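Local coordinates for putative periplasmic protein (Wolinella succinogenes, PDB 3KN3) that probably binds a small anion such as tungstate in the periplasm for an ABC-type transporter, and has been seen with glutathione in its binding cleft, at residues A27-K30 / V34-K37; P92-K97 / K166-T171; F74-T79 / A216-A221; E132-K135 / I141-K144. All blocks are in the same frame, centred on the assembly; numbering follows the deposited sequence.

Contact 1 (A27-K30 / V34-K37); sequences AYKK and VDLK
Tyr28 lays its phenol ring alongside Val34, the two side chains pointing the same way, with CE2 of Tyr28 3.5 Å from CB of Val34 and nearly as close to its CG1. The ring meets the valine obliquely. Two residues on, Leu36 CD1 only grazes Tyr28 CD2, at 4.5 Å. The neighbouring helix residue makes the polar half of the contact. Lys29 starts with CG anti to the backbone N (chi1 -176°), and bends at chi2 and chi4 carry its amine round to the carboxylate of Asp35. NZ of Lys29 forms a salt bridge to OD1 of Asp35 at 3.0 Å, approaching on the syn side but 31° out of the carboxylate plane, while its bond to OD2 is long and weak. On the way the lysine chain passes the backbone of Val34: CD of Lys29 lies 3.4 Å from O of Val34, and the same oxygen takes a CA-H...O contact from Lys29. With an alanine at Lys29, the Asp35 carboxylate would probably lose its charged mate, and the Val34 carbonyl the methylene packed on it. Behind the tyrosine, helix 218-229 supplies Phe224, edge-to-face, and Trp227; the strand side leans on Leu7 of strand 6-12. The contact closes the tight helix-to-strand return of an alpha/beta layer, in which 35-41 runs parallel to 6-12. Its chemistry is split: apolar packing buries the tyrosine between its own helix, Val34 and helix 218-229, while the partly exposed ion pair ties the last turns of the helix to strand 35-41.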
loop_
_atom_site.group_PDB
_atom_site.type_symbol
_atom_site.label_atom_id
_atom_site.label_comp_id
_atom_site.label_asym_id
_atom_site.label_seq_id
_atom_site.Cartn_x
_atom_site.Cartn_y
_atom_site.Cartn_z
ATOM N N ALA A 27 -12.441 -2.516 -16.518
ATOM C CA ALA A 27 -11.631 -1.907 -17.568
ATOM C C ALA A 27 -10.909 -2.964 -18.410
ATOM O O ALA A 27 -10.770 -2.808 -19.622
ATOM C CB ALA A 27 -10.640 -0.926 -16.980
ATOM N N TYR A 28 -10.456 -4.037 -17.768
ATOM C CA TYR A 28 -9.737 -5.092 -18.474
ATOM C C TYR A 28 -10.694 -5.890 -19.368
ATOM O O TYR A 28 -10.368 -6.225 -20.511
ATOM C CB TYR A 28 -9.012 -6.013 -17.483
ATOM C CG TYR A 28 -8.075 -7.012 -18.133
ATOM C CD1 TYR A 28 -7.050 -6.582 -18.973
ATOM C CD2 TYR A 28 -8.206 -8.377 -17.906
ATOM C CE1 TYR A 28 -6.197 -7.480 -19.579
ATOM C CE2 TYR A 28 -7.343 -9.284 -18.505
ATOM C CZ TYR A 28 -6.334 -8.818 -19.346
ATOM O OH TYR A 28 -5.470 -9.700 -19.953
ATOM N N LYS A 29 -11.876 -6.177 -18.834
ATOM C CA LYS A 29 -12.904 -6.889 -19.568
ATOM C C LYS A 29 -13.264 -6.124 -20.833
ATOM O O LYS A 29 -13.458 -6.710 -21.885
ATOM C CB LYS A 29 -14.146 -7.055 -18.697
ATOM C CG LYS A 29 -15.238 -7.879 -19.354
ATOM C CD LYS A 29 -14.701 -9.232 -19.786
ATOM C CE LYS A 29 -15.721 -9.975 -20.616
ATOM N NZ LYS A 29 -16.925 -10.271 -19.815
ATOM N N LYS A 30 -13.337 -4.802 -20.709
ATOM C CA LYS A 30 -13.643 -3.920 -21.827
ATOM C C LYS A 30 -12.553 -3.907 -22.905
ATOM O O LYS A 30 -12.855 -3.902 -24.094
ATOM C CB LYS A 30 -13.898 -2.499 -21.313
ATOM C CG LYS A 30 -13.738 -1.394 -22.350
ATOM C CD LYS A 30 -14.874 -0.388 -22.248
ATOM C CE LYS A 30 -16.091 -0.873 -23.040
ATOM N NZ LYS A 30 -17.396 -0.434 -22.452
ATOM N N VAL A 34 -11.428 -10.456 -21.362
ATOM C CA VAL A 34 -11.095 -11.402 -20.297
ATOM C C VAL A 34 -11.696 -11.011 -18.943
ATOM O O VAL A 34 -11.608 -9.853 -18.530
ATOM C CB VAL A 34 -9.579 -11.528 -20.097
ATOM C CG1 VAL A 34 -9.268 -12.356 -18.834
ATOM C CG2 VAL A 34 -8.895 -12.103 -21.341
ATOM N N ASP A 35 -12.289 -11.987 -18.254
ATOM C CA ASP A 35 -12.770 -11.786 -16.889
ATOM C C ASP A 35 -11.729 -12.106 -15.812
ATOM O O ASP A 35 -11.213 -13.217 -15.730
ATOM C CB ASP A 35 -14.023 -12.616 -16.622
ATOM C CG ASP A 35 -15.257 -12.035 -17.267
ATOM O OD1 ASP A 35 -15.396 -10.795 -17.269
ATOM O OD2 ASP A 35 -16.093 -12.826 -17.763
ATOM N N LEU A 36 -11.454 -11.117 -14.977
ATOM C CA LEU A 36 -10.636 -11.284 -13.789
ATOM C C LEU A 36 -11.416 -11.988 -12.673
ATOM O O LEU A 36 -12.484 -11.542 -12.263
ATOM C CB LEU A 36 -10.194 -9.912 -13.298
ATOM C CG LEU A 36 -8.753 -9.810 -12.821
ATOM C CD1 LEU A 36 -7.839 -10.342 -13.910
ATOM C CD2 LEU A 36 -8.424 -8.363 -12.461
ATOM N N LYS A 37 -10.880 -13.097 -12.191
ATOM C CA LYS A 37 -11.501 -13.812 -11.087
ATOM C C LYS A 37 -10.475 -13.921 -9.959
ATOM O O LYS A 37 -9.363 -14.419 -10.157
ATOM C CB LYS A 37 -11.985 -15.203 -11.531
ATOM C CG LYS A 37 -13.151 -15.216 -12.531
ATOM C CD LYS A 37 -14.487 -14.792 -11.895
ATOM C CE LYS A 37 -14.965 -15.740 -10.769
ATOM N NZ LYS A 37 -15.852 -16.853 -11.264
#

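Contact 2 (P92-K97 / K166-T171); sequences PSFKQK and KGLTLT
Helix and strand stay well apart as backbones, the nearest CA atoms, those of Phe94 and Leu168, lying 8.6 Å from each other, and no hydrogen bond crosses between 92-97 and 166-171. The gap is bridged by Phe94, whose CG stands anti to the carbonyl carbon (chi1 -71°), placing the ring between the short, weakly bonded helix and the strand. One methyl of Leu168 lies over a face of this ring in a CH-pi contact: CD2 of Leu168 is 3.7 Å from the centroid of the Phe94 ring, 15° off its normal and shifted toward the rim, where CG of Phe94 is its closest carbon. At the ring's edge and in its plane sits a backbone oxygen, with Phe94 CE1 3.7 Å from O of Lys166. That carbonyl belongs to the residue of positive phi which ends helix 155-164 in a Schellman motif. Phe94 thus touches both the turn that closes helix 155-164 and Leu168 of the strand that follows. It also reaches Val192 of strand 190-193, while Leu168 bonds through its backbone to Lys116, just ahead of strand 117-119, and to Val118 within it; strand 168-172 runs antiparallel to 86-90.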
loop_
_atom_site.group_PDB
_atom_site.type_symbol
_atom_site.label_atom_id
_atom_site.label_comp_id
_atom_site.label_asym_id
_atom_site.label_seq_id
_atom_site.Cartn_x
_atom_site.Cartn_y
_atom_site.Cartn_z
ATOM N N PRO A 92 -4.996 20.975 12.121
ATOM C CA PRO A 92 -4.704 22.048 11.160
ATOM C C PRO A 92 -3.478 22.893 11.519
ATOM O O PRO A 92 -2.781 23.349 10.607
ATOM C CB PRO A 92 -5.979 22.888 11.185
ATOM C CG PRO A 92 -7.060 21.905 11.554
ATOM C CD PRO A 92 -6.408 20.974 12.544
ATOM N N SER A 93 -3.207 23.082 12.810
ATOM C CA SER A 93 -1.974 23.752 13.237
ATOM C C SER A 93 -0.795 23.390 12.348
ATOM O O SER A 93 -0.067 24.258 11.870
ATOM C CB SER A 93 -1.607 23.359 14.666
ATOM O OG SER A 93 -2.700 23.490 15.552
ATOM N N PHE A 94 -0.623 22.097 12.116
ATOM C CA PHE A 94 0.601 21.580 11.520
ATOM C C PHE A 94 0.845 21.854 10.032
ATOM O O PHE A 94 1.991 21.774 9.582
ATOM C CB PHE A 94 0.712 20.074 11.770
ATOM C CG PHE A 94 1.002 19.719 13.189
ATOM C CD1 PHE A 94 -0.012 19.281 14.030
ATOM C CD2 PHE A 94 2.288 19.823 13.687
ATOM C CE1 PHE A 94 0.253 18.947 15.351
ATOM C CE2 PHE A 94 2.569 19.496 14.997
ATOM C CZ PHE A 94 1.544 19.055 15.839
ATOM N N LYS A 95 -0.198 22.155 9.261
ATOM C CA LYS A 95 -0.009 22.228 7.808
ATOM C C LYS A 95 1.007 23.285 7.389
ATOM O O LYS A 95 1.959 22.976 6.662
ATOM C CB LYS A 95 -1.327 22.381 7.046
ATOM C CG LYS A 95 -2.236 23.461 7.557
ATOM C CD LYS A 95 -3.451 23.583 6.643
ATOM C CE LYS A 95 -4.537 22.571 6.980
ATOM N NZ LYS A 95 -5.664 22.629 5.997
ATOM N N GLN A 96 0.817 24.516 7.857
ATOM C CA GLN A 96 1.798 25.579 7.642
ATOM C C GLN A 96 3.211 25.152 8.013
ATOM O O GLN A 96 4.164 25.457 7.307
ATOM C CB GLN A 96 1.416 26.839 8.422
ATOM C CG GLN A 96 0.302 27.610 7.781
ATOM C CD GLN A 96 0.483 27.699 6.282
ATOM O OE1 GLN A 96 -0.309 27.145 5.521
ATOM N NE2 GLN A 96 1.547 28.369 5.850
ATOM N N LYS A 97 3.330 24.422 9.114
ATOM C CA LYS A 97 4.624 23.998 9.647
ATOM C C LYS A 97 5.580 23.329 8.644
ATOM O O LYS A 97 6.794 23.543 8.707
ATOM C CB LYS A 97 4.403 23.062 10.838
ATOM C CG LYS A 97 5.632 22.866 11.698
ATOM C CD LYS A 97 5.311 21.945 12.859
ATOM C CE LYS A 97 6.332 22.077 13.973
ATOM N NZ LYS A 97 6.289 23.416 14.617
ATOM N N LYS A 166 -2.753 15.360 20.295
ATOM C CA LYS A 166 -2.398 16.599 19.610
ATOM C C LYS A 166 -1.105 16.435 18.805
ATOM O O LYS A 166 -0.301 17.363 18.700
ATOM C CB LYS A 166 -2.276 17.745 20.624
ATOM C CG LYS A 166 -3.333 17.704 21.726
ATOM C CD LYS A 166 -4.425 18.735 21.523
ATOM C CE LYS A 166 -3.872 20.155 21.671
ATOM N NZ LYS A 166 -4.913 21.214 21.496
ATOM N N GLY A 167 -0.930 15.246 18.236
ATOM C CA GLY A 167 0.258 14.899 17.487
ATOM C C GLY A 167 -0.024 14.407 16.078
ATOM O O GLY A 167 -1.100 14.640 15.526
ATOM N N LEU A 168 0.951 13.705 15.505
ATOM C CA LEU A 168 0.933 13.345 14.091
ATOM C C LEU A 168 0.913 11.846 13.872
ATOM O O LEU A 168 1.315 11.073 14.750
ATOM C CB LEU A 168 2.191 13.888 13.412
ATOM C CG LEU A 168 2.440 15.383 13.501
ATOM C CD1 LEU A 168 3.796 15.733 12.920
ATOM C CD2 LEU A 168 1.323 16.108 12.785
ATOM N N THR A 169 0.475 11.435 12.688
ATOM C CA THR A 169 0.648 10.047 12.291
ATOM C C THR A 169 0.695 9.828 10.771
ATOM O O THR A 169 0.385 10.719 9.974
ATOM C CB THR A 169 -0.430 9.124 12.932
ATOM O OG1 THR A 169 -0.016 7.757 12.822
ATOM C CG2 THR A 169 -1.777 9.313 12.241
ATOM N N LEU A 170 1.081 8.617 10.383
ATOM C CA LEU A 170 1.138 8.234 8.986
ATOM C C LEU A 170 0.042 7.221 8.647
ATOM O O LEU A 170 -0.059 6.162 9.270
ATOM C CB LEU A 170 2.500 7.640 8.679
ATOM C CG LEU A 170 2.715 7.118 7.265
ATOM C CD1 LEU A 170 4.182 7.304 6.859
ATOM C CD2 LEU A 170 2.277 5.661 7.145
ATOM N N THR A 171 -0.771 7.540 7.650
ATOM C CA THR A 171 -1.856 6.644 7.281
ATOM C C THR A 171 -2.016 6.577 5.776
ATOM O O THR A 171 -1.644 7.500 5.055
ATOM C CB THR A 171 -3.194 7.086 7.889
ATOM O OG1 THR A 171 -4.227 6.209 7.436
ATOM C CG2 THR A 171 -3.535 8.507 7.457
#

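Contact 3 (F74-T79 / A216-A221); sequences FGIDRT and ADYKGA. With ACY (acetic acid), chain F.
Tyr218 and Asp77 meet through a hydrogen bond, OH of Tyr218 donating to OD1 of Asp77 at 2.9 Å, on the syn lone pair. OD1 of Asp77 lies at the ring's edge, in its plane, with the carboxylate tilted 35° from the ring. Beside it, CD1 of Ile76 packs obliquely on the same ring, 3.6 Å from CE1 of Tyr218. The tyrosine gets there with CG trans to the backbone N (chi1 172°), which carries the ring off the first turn of helix 218-229. That turn is held by an N-cap: OD1 of Asp217 accepts from Gly220 N at 2.8 Å, from above the carboxylate plane. Asp77 lies at the corner between strands 75-76 and 78-82, with positive phi, and OG1 of Thr79 bonds its carbonyl O at 2.7 Å. Next along, Arg78 turns to Glu66 and to an acetate, probably from the crystallisation liquor. With a phenylalanine in place of Tyr218, the Asp77 carboxylate would probably lose this donor and the strand corner its polar tie to the helix. In so small a surface junction, 100 Å² in all, one directional bond to a charged acceptor fixes where the phenol's end lies, and the methyl contact adds little area.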
loop_
_atom_site.group_PDB
_atom_site.type_symbol
_atom_site.label_atom_id
_atom_site.label_comp_id
_atom_site.label_asym_id
_atom_site.label_seq_id
_atom_site.Cartn_x
_atom_site.Cartn_y
_atom_site.Cartn_z
ATOM N N PHE A 74 9.162 -18.870 -7.538
ATOM C CA PHE A 74 7.721 -19.060 -7.517
ATOM C C PHE A 74 7.011 -18.082 -8.439
ATOM O O PHE A 74 6.099 -18.470 -9.165
ATOM C CB PHE A 74 7.171 -18.981 -6.078
ATOM C CG PHE A 74 7.693 -20.064 -5.182
ATOM C CD1 PHE A 74 8.253 -21.211 -5.725
ATOM C CD2 PHE A 74 7.619 -19.947 -3.809
ATOM C CE1 PHE A 74 8.740 -22.219 -4.907
ATOM C CE2 PHE A 74 8.100 -20.946 -2.983
ATOM C CZ PHE A 74 8.660 -22.083 -3.532
ATOM N N GLY A 75 7.435 -16.822 -8.419
ATOM C CA GLY A 75 6.835 -15.820 -9.279
ATOM C C GLY A 75 7.842 -15.175 -10.208
ATOM O O GLY A 75 9.032 -15.108 -9.901
ATOM N N ILE A 76 7.364 -14.706 -11.353
ATOM C CA ILE A 76 8.191 -13.949 -12.284
ATOM C C ILE A 76 7.438 -12.702 -12.708
ATOM O O ILE A 76 6.248 -12.568 -12.427
ATOM C CB ILE A 76 8.520 -14.760 -13.533
ATOM C CG1 ILE A 76 7.246 -15.119 -14.294
ATOM C CG2 ILE A 76 9.291 -16.027 -13.176
ATOM C CD1 ILE A 76 7.515 -15.918 -15.576
ATOM N N ASP A 77 8.145 -11.784 -13.360
ATOM C CA ASP A 77 7.547 -10.591 -13.968
ATOM C C ASP A 77 6.897 -9.663 -12.954
ATOM O O ASP A 77 5.884 -9.018 -13.234
ATOM C CB ASP A 77 6.554 -10.982 -15.062
ATOM C CG ASP A 77 7.212 -11.751 -16.193
ATOM O OD1 ASP A 77 6.507 -12.500 -16.901
ATOM O OD2 ASP A 77 8.441 -11.620 -16.368
ATOM N N ARG A 78 7.503 -9.595 -11.776
ATOM C CA ARG A 78 7.046 -8.706 -10.713
ATOM C C ARG A 78 6.826 -7.291 -11.265
ATOM O O ARG A 78 7.708 -6.711 -11.883
ATOM C CB ARG A 78 8.051 -8.752 -9.551
ATOM C CG ARG A 78 8.235 -7.467 -8.782
ATOM C CD ARG A 78 7.223 -7.304 -7.666
ATOM N NE ARG A 78 7.876 -7.034 -6.389
ATOM C CZ ARG A 78 8.205 -5.821 -5.956
ATOM N NH1 ARG A 78 7.949 -4.748 -6.696
ATOM N NH2 ARG A 78 8.793 -5.685 -4.781
ATOM N N THR A 79 5.629 -6.760 -11.048
ATOM C CA THR A 79 5.166 -5.546 -11.707
ATOM C C THR A 79 4.343 -4.699 -10.727
ATOM O O THR A 79 3.254 -5.095 -10.328
ATOM C CB THR A 79 4.279 -5.916 -12.933
ATOM O OG1 THR A 79 5.074 -6.556 -13.943
ATOM C CG2 THR A 79 3.569 -4.690 -13.514
ATOM N N ALA A 216 -0.598 -23.459 -15.708
ATOM C CA ALA A 216 -0.992 -22.086 -15.463
ATOM C C ALA A 216 -1.160 -21.381 -16.812
ATOM O O ALA A 216 -0.438 -21.658 -17.757
ATOM C CB ALA A 216 0.048 -21.385 -14.620
ATOM N N ASP A 217 -2.134 -20.493 -16.904
ATOM C CA ASP A 217 -2.314 -19.699 -18.105
ATOM C C ASP A 217 -1.301 -18.546 -18.092
ATOM O O ASP A 217 -1.623 -17.419 -17.734
ATOM C CB ASP A 217 -3.765 -19.188 -18.185
ATOM C CG ASP A 217 -4.054 -18.456 -19.474
ATOM O OD1 ASP A 217 -3.122 -18.342 -20.289
ATOM O OD2 ASP A 217 -5.204 -18.002 -19.676
ATOM N N TYR A 218 -0.063 -18.833 -18.466
ATOM C CA TYR A 218 0.969 -17.809 -18.405
ATOM C C TYR A 218 0.747 -16.752 -19.483
ATOM O O TYR A 218 1.073 -15.573 -19.288
ATOM C CB TYR A 218 2.365 -18.403 -18.530
ATOM C CG TYR A 218 3.426 -17.332 -18.667
ATOM C CD1 TYR A 218 3.697 -16.454 -17.626
ATOM C CD2 TYR A 218 4.151 -17.192 -19.849
ATOM C CE1 TYR A 218 4.662 -15.467 -17.759
ATOM C CE2 TYR A 218 5.120 -16.214 -19.989
ATOM C CZ TYR A 218 5.372 -15.353 -18.952
ATOM O OH TYR A 218 6.333 -14.377 -19.112
ATOM N N LYS A 219 0.188 -17.183 -20.613
ATOM C CA LYS A 219 -0.215 -16.249 -21.644
ATOM C C LYS A 219 -1.177 -15.216 -21.083
ATOM O O LYS A 219 -0.938 -14.010 -21.197
ATOM C CB LYS A 219 -0.829 -16.988 -22.828
ATOM C CG LYS A 219 0.236 -17.571 -23.733
ATOM C CD LYS A 219 -0.346 -18.332 -24.910
ATOM C CE LYS A 219 0.776 -18.846 -25.833
ATOM N NZ LYS A 219 0.183 -19.524 -27.011
ATOM N N GLY A 220 -2.245 -15.697 -20.449
ATOM C CA GLY A 220 -3.215 -14.823 -19.830
ATOM C C GLY A 220 -2.552 -13.900 -18.822
ATOM O O GLY A 220 -2.881 -12.722 -18.745
ATOM N N ALA A 221 -1.612 -14.436 -18.052
ATOM C CA ALA A 221 -0.910 -13.642 -17.050
ATOM C C ALA A 221 -0.083 -12.519 -17.681
ATOM O O ALA A 221 -0.167 -11.351 -17.273
ATOM C CB ALA A 221 -0.029 -14.548 -16.176
HETATM C C ACY F . 8.736 -1.084 -6.074
HETATM O O ACY F . 8.901 -0.198 -6.950
HETATM O OXT ACY F . 9.517 -2.046 -5.893
HETATM C CH3 ACY F . 7.531 -1.005 -5.181
#

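Contact 4 (E132-K135 / I141-K144); sequences EVWK and IPEK
Trp134 and Pro142 make the main apolar overlap, the proline ring lying across one face of the indole. CG of Pro142 stands 4.0 Å from the centroid of the six-membered ring of Trp134 and 18° off its normal, a CH-pi contact displaced toward the rim. CD of Pro142 comes in farther back, 3.7 Å from CG of Trp134, so CD covers the root of the indole and CG the six-membered ring beside it. The two side chains cross at about a right angle. With CG anti to the carbonyl carbon (chi1 -77°), the indole swings off the helix so that this face is turned to the loop.

The second kind of contact is looser. Ile141 passes close to the root of the tryptophan, its CA 4.2 Å from CB of Trp134, while its CG2 reaches the same carbon only at 4.5 Å. No hydrogen bond joins the two segments; the hold is purely apolar, although Glu143 also pairs with Arg131 on the preceding turn of the helix.

The loop after helix 125-138 is in this way folded back on the helix before it enters strand 148-150. Tyr148 and Phe117, from strands 148-150 and 117-119, meet the indole edge-to-face, and Phe107 and Ile110 of helix 103-113 also pack on it. Trp134 therefore sits where two helices, the returning loop and the edge of the five-stranded sheet meet.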
loop_
_atom_site.group_PDB
_atom_site.type_symbol
_atom_site.label_atom_id
_atom_site.label_comp_id
_atom_site.label_asym_id
_atom_site.label_seq_id
_atom_site.Cartn_x
_atom_site.Cartn_y
_atom_site.Cartn_z
ATOM N N GLU A 132 10.145 2.152 7.467
ATOM C CA GLU A 132 11.009 2.412 6.324
ATOM C C GLU A 132 11.207 3.914 6.110
ATOM O O GLU A 132 12.313 4.374 5.832
ATOM C CB GLU A 132 10.444 1.764 5.062
ATOM C CG GLU A 132 11.374 0.743 4.411
ATOM C CD GLU A 132 12.602 1.368 3.735
ATOM O OE1 GLU A 132 12.942 0.927 2.613
ATOM O OE2 GLU A 132 13.229 2.288 4.313
ATOM N N VAL A 133 10.135 4.682 6.246
ATOM C CA VAL A 133 10.240 6.121 6.049
ATOM C C VAL A 133 11.196 6.814 7.046
ATOM O O VAL A 133 11.974 7.688 6.633
ATOM C CB VAL A 133 8.856 6.782 6.054
ATOM C CG1 VAL A 133 8.981 8.292 5.878
ATOM C CG2 VAL A 133 7.972 6.165 4.955
ATOM N N TRP A 134 11.133 6.434 8.334
ATOM C CA TRP A 134 12.030 6.987 9.366
ATOM C C TRP A 134 13.477 6.617 9.080
ATOM O O TRP A 134 14.381 7.417 9.250
ATOM C CB TRP A 134 11.661 6.505 10.792
ATOM C CG TRP A 134 10.483 7.210 11.359
ATOM C CD1 TRP A 134 9.219 6.717 11.496
ATOM C CD2 TRP A 134 10.439 8.560 11.836
ATOM N NE1 TRP A 134 8.391 7.675 12.025
ATOM C CE2 TRP A 134 9.116 8.815 12.247
ATOM C CE3 TRP A 134 11.389 9.574 11.963
ATOM C CZ2 TRP A 134 8.724 10.039 12.770
ATOM C CZ3 TRP A 134 11.001 10.783 12.480
ATOM C CH2 TRP A 134 9.681 11.010 12.876
ATOM N N LYS A 135 13.677 5.379 8.664
ATOM C CA LYS A 135 14.992 4.885 8.297
ATOM C C LYS A 135 15.599 5.728 7.170
ATOM O O LYS A 135 16.743 6.164 7.268
ATOM C CB LYS A 135 14.871 3.425 7.867
ATOM C CG LYS A 135 16.120 2.607 8.012
ATOM C CD LYS A 135 15.739 1.198 8.432
ATOM C CE LYS A 135 14.549 0.671 7.622
ATOM N NZ LYS A 135 14.073 -0.661 8.120
ATOM N N ILE A 141 15.182 4.305 13.235
ATOM C CA ILE A 141 13.833 4.418 13.758
ATOM C C ILE A 141 13.921 4.956 15.167
ATOM O O ILE A 141 14.585 4.372 16.008
ATOM C CB ILE A 141 13.155 3.075 13.803
ATOM C CG1 ILE A 141 13.596 2.238 12.602
ATOM C CG2 ILE A 141 11.646 3.260 13.898
ATOM C CD1 ILE A 141 12.546 2.066 11.556
ATOM N N PRO A 142 13.265 6.087 15.429
ATOM C CA PRO A 142 13.372 6.738 16.743
ATOM C C PRO A 142 12.592 5.987 17.841
ATOM O O PRO A 142 11.959 6.603 18.695
ATOM C CB PRO A 142 12.763 8.118 16.494
ATOM C CG PRO A 142 11.772 7.893 15.375
ATOM C CD PRO A 142 12.339 6.783 14.519
ATOM N N GLU A 143 12.662 4.662 17.804
ATOM C CA GLU A 143 11.981 3.779 18.751
ATOM C C GLU A 143 12.027 4.153 20.228
ATOM O O GLU A 143 11.156 3.741 20.981
ATOM C CB GLU A 143 12.522 2.357 18.613
ATOM C CG GLU A 143 11.616 1.435 17.831
ATOM C CD GLU A 143 12.330 0.183 17.351
ATOM O OE1 GLU A 143 13.134 -0.381 18.120
ATOM O OE2 GLU A 143 12.087 -0.236 16.201
ATOM N N LYS A 144 13.033 4.894 20.663
ATOM C CA LYS A 144 13.188 5.109 22.098
ATOM C C LYS A 144 13.026 6.560 22.532
ATOM O O LYS A 144 13.296 6.891 23.687
ATOM C CB LYS A 144 14.534 4.555 22.575
ATOM C CG LYS A 144 14.833 3.151 22.047
ATOM C CD LYS A 144 15.968 2.454 22.799
ATOM C CE LYS A 144 17.351 2.951 22.375
ATOM N NZ LYS A 144 18.453 2.301 23.165
#

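In the fold
From the N terminus, contact 1 closes first, a short return joining helix 20-32 to strand 35-41 in the lobe built on the six-stranded sheet. Contact 3 opens next at 74-79 and closes only at 216-221, so its long loop encloses the five-stranded lobe. Within it, contact 2 spans 92-97 to 166-171, and contact 4, a local return after helix 125-138, nests inside contact 2. None cross. Contacts 1 and 3 share a sheet and touch through Tyr28 and Gly220, with centres about 16 Å apart; contacts 2 and 4 lie in the other lobe, their centres about 18 Å apart. This two-lobed layout is that of a periplasmic binding protein.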